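PDB 2VSH: 2-c-methyl-d-erythritol 4-phosphate cytidylyltransferase from Streptococcus pneumoniae, which catalyses the transfer of the cytidylyl group of CTP to D-ribitol 5-phosphate, giving CDP-ribitol for teichoic acid precursors. Local coordinates for residues 89-92 with 93-97; 175-178 with 179-183; 220-223 with 224-227. All blocks are in the same frame, centred on the assembly; numbering follows the deposited sequence. Where two conformers were deposited one is given.

Contact 1 (89-92 with 93-97); sequences SIKN and IIEAI
Lys91 and Glu95 form an i to i+4 salt bridge on the outer side of the helix 86-100. Lys91 NZ lies 3.5 Å from Glu95 OE2, a rather long approach. A shorter bond is made to the next residue: Lys91 NZ donates to Asn92 OD1 at 3.0 Å, nearly in line with the amide C=O (173°). One ammonium thus serves an amide oxygen and a carboxylate. The Asn92 amide and the Glu95 carboxylate lie almost coplanar, 8° apart.

Torsions explain how the lysine gets there. Its CG stands anti to the backbone N (chi1 166°), and the chain then folds at chi3 and chi4, bringing NZ back over Asn92. Glu95 keeps an extended chain, and its CG passes 3.4 Å from Lys91 O. The other end of the Asn92 amide is held too, since ND2 donates to Lys81 O.

Beneath these side chains run the regular helical bonds, such as Glu95 N to Lys91 O at 2.9 Å. On the inner face Ile90 CG2 meets the tip of Ile94, CD1, in one of the two conformers deposited for Ile94. Ser89, assigned to the CTP site, has its OG bonded to Gly83 N.

The buried face of the helix packs on the central sheet. Ile93 touches Leu8 of strand 3-9 and Val51 of strand 50-54, while Ile90 and Ile94 meet helix 176-184.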
loop_
_atom_site.group_PDB
_atom_site.type_symbol
_atom_site.label_atom_id
_atom_site.label_comp_id
_atom_site.label_asym_id
_atom_site.label_seq_id
_atom_site.Cartn_x
_atom_site.Cartn_y
_atom_site.Cartn_z
ATOM N N SER A 89 23.853 0.310 -4.368
ATOM C CA SER A 89 23.754 -0.382 -5.653
ATOM C C SER A 89 23.723 0.635 -6.785
ATOM O O SER A 89 24.393 0.454 -7.806
ATOM C CB SER A 89 22.525 -1.297 -5.705
ATOM O OG SER A 89 22.696 -2.390 -4.824
ATOM N N ILE A 90 22.976 1.719 -6.600
ATOM C CA ILE A 90 22.968 2.799 -7.612
ATOM C C ILE A 90 24.379 3.360 -7.855
ATOM O O ILE A 90 24.814 3.472 -9.001
ATOM C CB ILE A 90 21.950 3.912 -7.284
ATOM C CG1 ILE A 90 20.521 3.335 -7.332
ATOM C CG2 ILE A 90 22.076 5.055 -8.292
ATOM C CD1 ILE A 90 19.441 4.205 -6.706
ATOM N N LYS A 91 25.090 3.689 -6.781
ATOM C CA LYS A 91 26.473 4.158 -6.885
ATOM C C LYS A 91 27.328 3.136 -7.648
ATOM O O LYS A 91 28.076 3.499 -8.545
ATOM C CB LYS A 91 27.055 4.452 -5.501
ATOM C CG LYS A 91 28.592 4.632 -5.478
ATOM C CD LYS A 91 29.152 4.568 -4.077
ATOM C CE LYS A 91 29.254 3.112 -3.543
ATOM N NZ LYS A 91 30.470 2.337 -3.974
ATOM N N ASN A 92 27.185 1.858 -7.299
ATOM C CA ASN A 92 27.944 0.789 -7.946
ATOM C C ASN A 92 27.647 0.714 -9.437
ATOM O O ASN A 92 28.566 0.555 -10.253
ATOM C CB ASN A 92 27.639 -0.548 -7.284
ATOM C CG ASN A 92 28.395 -0.744 -6.010
ATOM O OD1 ASN A 92 29.049 0.165 -5.517
ATOM N ND2 ASN A 92 28.321 -1.937 -5.466
ATOM N N ILE A 93 26.368 0.853 -9.776
ATOM C CA ILE A 93 25.900 0.920 -11.167
ATOM C C ILE A 93 26.545 2.096 -11.913
ATOM O O ILE A 93 27.058 1.926 -13.032
ATOM C CB ILE A 93 24.332 0.939 -11.233
ATOM C CG1 ILE A 93 23.796 -0.469 -10.937
ATOM C CG2 ILE A 93 23.814 1.417 -12.606
ATOM C CD1 ILE A 93 22.294 -0.548 -10.589
ATOM N N ILE A 94 26.547 3.269 -11.273
ATOM C CA ILE A 94 27.096 4.471 -11.890
ATOM C C ILE A 94 28.603 4.291 -12.122
ATOM O O ILE A 94 29.128 4.700 -13.164
ATOM C CB ILE A 94 26.769 5.725 -11.055
ATOM C CG1 ILE A 94 25.262 6.026 -11.125
ATOM C CG2 ILE A 94 27.598 6.930 -11.515
ATOM C CD1 ILE A 94 24.782 7.078 -10.139
ATOM N N GLU A 95 29.279 3.651 -11.168
ATOM C CA GLU A 95 30.709 3.354 -11.302
ATOM C C GLU A 95 30.992 2.447 -12.503
ATOM O O GLU A 95 31.941 2.691 -13.254
ATOM C CB GLU A 95 31.283 2.771 -9.999
ATOM C CG GLU A 95 31.423 3.822 -8.898
ATOM C CD GLU A 95 31.894 3.261 -7.568
ATOM O OE1 GLU A 95 32.463 4.039 -6.796
ATOM O OE2 GLU A 95 31.700 2.052 -7.287
ATOM N N ALA A 96 30.172 1.410 -12.675
ATOM C CA ALA A 96 30.275 0.491 -13.820
ATOM C C ALA A 96 30.039 1.223 -15.148
ATOM O O ALA A 96 30.744 0.997 -16.131
ATOM C CB ALA A 96 29.288 -0.659 -13.664
ATOM N N ILE A 97 29.043 2.103 -15.159
ATOM C CA ILE A 97 28.792 2.987 -16.293
ATOM C C ILE A 97 30.017 3.849 -16.622
ATOM O O ILE A 97 30.428 3.946 -17.791
ATOM C CB ILE A 97 27.583 3.908 -16.018
ATOM C CG1 ILE A 97 26.278 3.111 -16.027
ATOM C CG2 ILE A 97 27.529 5.053 -17.045
ATOM C CD1 ILE A 97 25.060 3.888 -15.529
#

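Contact 2 (175-178 with 179-183); sequences RCKD and FMDLY
Lys177 reaches along the helix surface to Asp181, one turn further on. Its CB begins by pointing away from residues 179-183. CG, anti to the backbone N (chi1 -169°), already lies 3.8 Å from Asp181 OD2. The chain stays extended through CD, and Lys177 CE comes to 4.0 Å from Asp181 OD2. A final bend at chi4 (-62°) turns NZ inward, and it donates to Asp181 OD2 at 2.8 Å, on the syn lone pair. The result is a short i to i+4 salt bridge.

A water donates to Asp178 OD1 at 2.9 Å and lies very close to Asp181 OD2, at a doubtful 2.5 Å. It sits between the two carboxylates, where Asp178 OD1 and Asp181 OD2 stand 5.1 Å apart. The lysine charge would probably ease their repulsion.

Asp181 N bonds to Lys177 O at 2.9 Å, so the salt-bridged pair is joined through the backbone too. Arg175 is the N-cap residue, and its O accepts from Phe179 N.

The helix starts directly after strand 165-175. Phe179 and Met180 pack on helix 86-100, Leu182 and Asp178 face helix 197-203, and Cys176 touches Val109 of strand 108-113.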
loop_
_atom_site.group_PDB
_atom_site.type_symbol
_atom_site.label_atom_id
_atom_site.label_comp_id
_atom_site.label_asym_id
_atom_site.label_seq_id
_atom_site.Cartn_x
_atom_site.Cartn_y
_atom_site.Cartn_z
ATOM N N ARG A 175 20.616 12.443 -13.502
ATOM C CA ARG A 175 21.985 12.487 -14.024
ATOM C C ARG A 175 22.881 11.726 -13.068
ATOM O O ARG A 175 22.771 11.878 -11.848
ATOM C CB ARG A 175 22.449 13.933 -14.202
ATOM C CG ARG A 175 21.796 14.626 -15.398
ATOM C CD ARG A 175 21.726 16.145 -15.274
ATOM N NE ARG A 175 20.779 16.627 -16.279
ATOM C CZ ARG A 175 19.462 16.761 -16.103
ATOM N NH1 ARG A 175 18.882 16.496 -14.940
ATOM N NH2 ARG A 175 18.714 17.169 -17.111
ATOM N N CYS A 176 23.720 10.855 -13.625
ATOM C CA CYS A 176 24.629 10.017 -12.838
ATOM C C CYS A 176 25.511 10.854 -11.917
ATOM O O CYS A 176 25.630 10.533 -10.748
ATOM C CB CYS A 176 25.527 9.205 -13.770
ATOM S SG CYS A 176 24.658 8.016 -14.828
ATOM N N LYS A 177 26.124 11.915 -12.461
ATOM C CA LYS A 177 27.002 12.815 -11.694
ATOM C C LYS A 177 26.245 13.464 -10.544
ATOM O O LYS A 177 26.773 13.537 -9.420
ATOM C CB LYS A 177 27.620 13.896 -12.597
ATOM C CG LYS A 177 28.755 14.719 -11.960
ATOM C CD LYS A 177 29.150 15.908 -12.852
ATOM C CE LYS A 177 30.286 16.782 -12.258
ATOM N NZ LYS A 177 29.976 17.441 -10.947
ATOM N N ASP A 178 25.008 13.901 -10.819
ATOM C CA ASP A 178 24.159 14.519 -9.811
ATOM C C ASP A 178 23.914 13.594 -8.625
ATOM O O ASP A 178 24.051 14.021 -7.473
ATOM C CB ASP A 178 22.823 14.964 -10.396
ATOM C CG ASP A 178 22.924 16.267 -11.171
ATOM O OD1 ASP A 178 24.057 16.771 -11.372
ATOM O OD2 ASP A 178 21.866 16.774 -11.577
ATOM N N PHE A 179 23.560 12.337 -8.890
ATOM C CA PHE A 179 23.391 11.378 -7.802
ATOM C C PHE A 179 24.690 11.193 -7.013
ATOM O O PHE A 179 24.665 11.177 -5.785
ATOM C CB PHE A 179 22.890 10.022 -8.305
ATOM C CG PHE A 179 22.804 8.979 -7.228
ATOM C CD1 PHE A 179 23.914 8.193 -6.914
ATOM C CD2 PHE A 179 21.620 8.795 -6.510
ATOM C CE1 PHE A 179 23.848 7.226 -5.919
ATOM C CE2 PHE A 179 21.542 7.827 -5.509
ATOM C CZ PHE A 179 22.658 7.049 -5.206
ATOM N N MET A 180 25.814 11.034 -7.713
ATOM C CA MET A 180 27.101 10.864 -7.033
ATOM C C MET A 180 27.450 12.021 -6.113
ATOM O O MET A 180 27.802 11.804 -4.955
ATOM C CB MET A 180 28.240 10.606 -8.026
ATOM C CG MET A 180 28.037 9.341 -8.846
ATOM S SD MET A 180 28.145 7.809 -7.884
ATOM C CE MET A 180 29.914 7.509 -7.956
ATOM N N ASP A 181 27.354 13.248 -6.628
ATOM C CA ASP A 181 27.622 14.432 -5.832
ATOM C C ASP A 181 26.764 14.538 -4.560
ATOM O O ASP A 181 27.290 14.778 -3.478
ATOM C CB ASP A 181 27.485 15.690 -6.701
ATOM C CG ASP A 181 28.581 15.788 -7.755
ATOM O OD1 ASP A 181 29.591 15.058 -7.619
ATOM O OD2 ASP A 181 28.444 16.585 -8.709
ATOM N N LEU A 182 25.455 14.354 -4.695
ATOM C CA LEU A 182 24.542 14.497 -3.559
ATOM C C LEU A 182 24.681 13.363 -2.548
ATOM O O LEU A 182 24.700 13.601 -1.343
ATOM C CB LEU A 182 23.097 14.559 -4.046
ATOM C CG LEU A 182 22.697 15.778 -4.864
ATOM C CD1 LEU A 182 21.227 15.656 -5.155
ATOM C CD2 LEU A 182 23.022 17.090 -4.113
ATOM N N TYR A 183 24.750 12.131 -3.050
ATOM C CA TYR A 183 24.926 10.956 -2.202
ATOM C C TYR A 183 26.244 11.017 -1.459
ATOM O O TYR A 183 26.316 10.642 -0.288
ATOM C CB TYR A 183 24.862 9.701 -3.061
ATOM C CG TYR A 183 25.021 8.395 -2.312
ATOM C CD1 TYR A 183 24.027 7.934 -1.453
ATOM C CD2 TYR A 183 26.162 7.613 -2.481
ATOM C CE1 TYR A 183 24.172 6.729 -0.777
ATOM C CE2 TYR A 183 26.307 6.397 -1.807
ATOM C CZ TYR A 183 25.315 5.971 -0.961
ATOM O OH TYR A 183 25.464 4.771 -0.297
HETATM O O HOH W 1 26.422 17.579 -9.866
#

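Contact 3 (220-223 with 224-227); sequences ITTV and TDLK
The chain passes from an extended Ile220 through Thr221 and Thr222 into helix 223-232, whose first turn is closed by Leu226 N bonding to Thr222 O at 3.0 Å. Two side chains answer each other across this start. Thr222 OG1 accepts from Asp225 N at 3.1 Å, with an N-H...O angle of 159°. In return, Asp225 OD2 accepts from Thr222 N at 3.0 Å, the donor standing 44° out of the carboxylate plane. This reciprocal pair is a capping box, with Thr222 as the N-cap. Thr222 OG1 sits between its own backbone N and carbonyl carbon (chi1 70°), which turns it toward the first turn of the helix.

Asp225 OD2 takes a second backbone donor. Thr221 N reaches its anti lone pair at 3.0 Å, so two successive amides grip one oxygen and fix the carboxylate. The negative carboxylate lies at the helix N-terminus, where the dipole would probably favour it. Waters extend the polar network: one lies 2.7 Å from Thr222 OG1, and another 2.8 Å from Thr224 OG1.

On the apolar side, Ile220 CG2 lies 4.3 Å from Leu226 CB. Ile220 also touches Pro117, and its backbone bonds to that of Val115. Thr224 and Lys227 pack on Ile228 of the second subunit, and Lys227 NZ bonds to Ser231 OG of that same subunit.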
loop_
_atom_site.group_PDB
_atom_site.type_symbol
_atom_site.label_atom_id
_atom_site.label_comp_id
_atom_site.label_asym_id
_atom_site.label_seq_id
_atom_site.Cartn_x
_atom_site.Cartn_y
_atom_site.Cartn_z
ATOM N N ILE A 220 7.151 -7.249 -7.153
ATOM C CA ILE A 220 6.952 -8.636 -6.717
ATOM C C ILE A 220 7.842 -8.888 -5.505
ATOM O O ILE A 220 9.020 -9.183 -5.646
ATOM C CB ILE A 220 7.200 -9.666 -7.856
ATOM C CG1 ILE A 220 6.306 -9.347 -9.058
ATOM C CG2 ILE A 220 6.949 -11.096 -7.353
ATOM C CD1 ILE A 220 6.712 -10.032 -10.360
ATOM N N THR A 221 7.253 -8.725 -4.320
ATOM C CA THR A 221 7.965 -8.829 -3.046
ATOM C C THR A 221 7.556 -10.093 -2.291
ATOM O O THR A 221 8.407 -10.850 -1.836
ATOM C CB THR A 221 7.666 -7.572 -2.160
ATOM O OG1 THR A 221 8.307 -6.433 -2.742
ATOM C CG2 THR A 221 8.173 -7.754 -0.745
ATOM N N THR A 222 6.251 -10.308 -2.161
ATOM C CA THR A 222 5.731 -11.395 -1.364
ATOM C C THR A 222 5.202 -12.503 -2.275
ATOM O O THR A 222 5.022 -12.298 -3.476
ATOM C CB THR A 222 4.567 -10.922 -0.437
ATOM O OG1 THR A 222 3.431 -10.614 -1.242
ATOM C CG2 THR A 222 4.960 -9.689 0.385
ATOM N N VAL A 223 4.950 -13.672 -1.700
ATOM C CA VAL A 223 4.366 -14.787 -2.457
ATOM C C VAL A 223 2.946 -14.438 -2.966
ATOM O O VAL A 223 2.502 -14.974 -3.983
ATOM C CB VAL A 223 4.375 -16.124 -1.641
ATOM C CG1 VAL A 223 4.280 -17.333 -2.572
ATOM C CG2 VAL A 223 5.648 -16.243 -0.832
ATOM N N THR A 224 2.254 -13.531 -2.278
ATOM C CA THR A 224 0.993 -12.970 -2.790
ATOM C C THR A 224 1.227 -12.127 -4.054
ATOM O O THR A 224 0.483 -12.242 -5.023
ATOM C CB THR A 224 0.263 -12.143 -1.714
ATOM O OG1 THR A 224 -0.127 -13.014 -0.646
ATOM C CG2 THR A 224 -0.987 -11.454 -2.284
ATOM N N ASP A 225 2.267 -11.302 -4.049
ATOM C CA ASP A 225 2.605 -10.502 -5.240
ATOM C C ASP A 225 2.916 -11.407 -6.424
ATOM O O ASP A 225 2.547 -11.104 -7.557
ATOM C CB ASP A 225 3.792 -9.583 -4.978
ATOM C CG ASP A 225 3.514 -8.577 -3.905
ATOM O OD1 ASP A 225 2.333 -8.221 -3.720
ATOM O OD2 ASP A 225 4.468 -8.149 -3.241
ATOM N N LEU A 226 3.596 -12.516 -6.142
ATOM C CA LEU A 226 3.931 -13.519 -7.145
ATOM C C LEU A 226 2.667 -14.097 -7.802
ATOM O O LEU A 226 2.626 -14.265 -9.027
ATOM C CB LEU A 226 4.731 -14.657 -6.498
ATOM C CG LEU A 226 5.883 -15.374 -7.224
ATOM C CD1 LEU A 226 5.906 -16.833 -6.807
ATOM C CD2 LEU A 226 5.844 -15.247 -8.756
ATOM N N LYS A 227 1.660 -14.407 -6.982
ATOM C CA LYS A 227 0.360 -14.909 -7.459
ATOM C C LYS A 227 -0.324 -13.894 -8.370
ATOM O O LYS A 227 -0.841 -14.247 -9.424
ATOM C CB LYS A 227 -0.583 -15.184 -6.291
ATOM C CG LYS A 227 -0.120 -16.174 -5.257
ATOM C CD LYS A 227 -1.254 -16.350 -4.232
ATOM C CE LYS A 227 -0.850 -17.283 -3.102
ATOM N NZ LYS A 227 -1.957 -17.396 -2.103
HETATM O O HOH W 2 1.507 -8.871 -0.504
HETATM O O HOH W 3 2.179 -12.908 0.928
#

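Contacts 1 and 2 are neighbours, their centres about 11 Å apart. Two helices meet there: Ile90 CG2 lies 3.7 Å from Phe179 CE1. Ile94, in the conformer given, also packs on Phe179 and Met180. Contact 1 includes Ser89, and the Phe179 side chain of contact 2 lies about 4 Å from that of Asn87; both Ser89 and Asn87 are assigned to the CTP site. Contact 3 is remote, its centre about 28 Å from that of contact 1 and about 32 Å from that of contact 2, across the centre of the chain. It lies at the subunit interface, yet its Ile220 side chain is about 9 Å from that of Ser114, assigned to the same site.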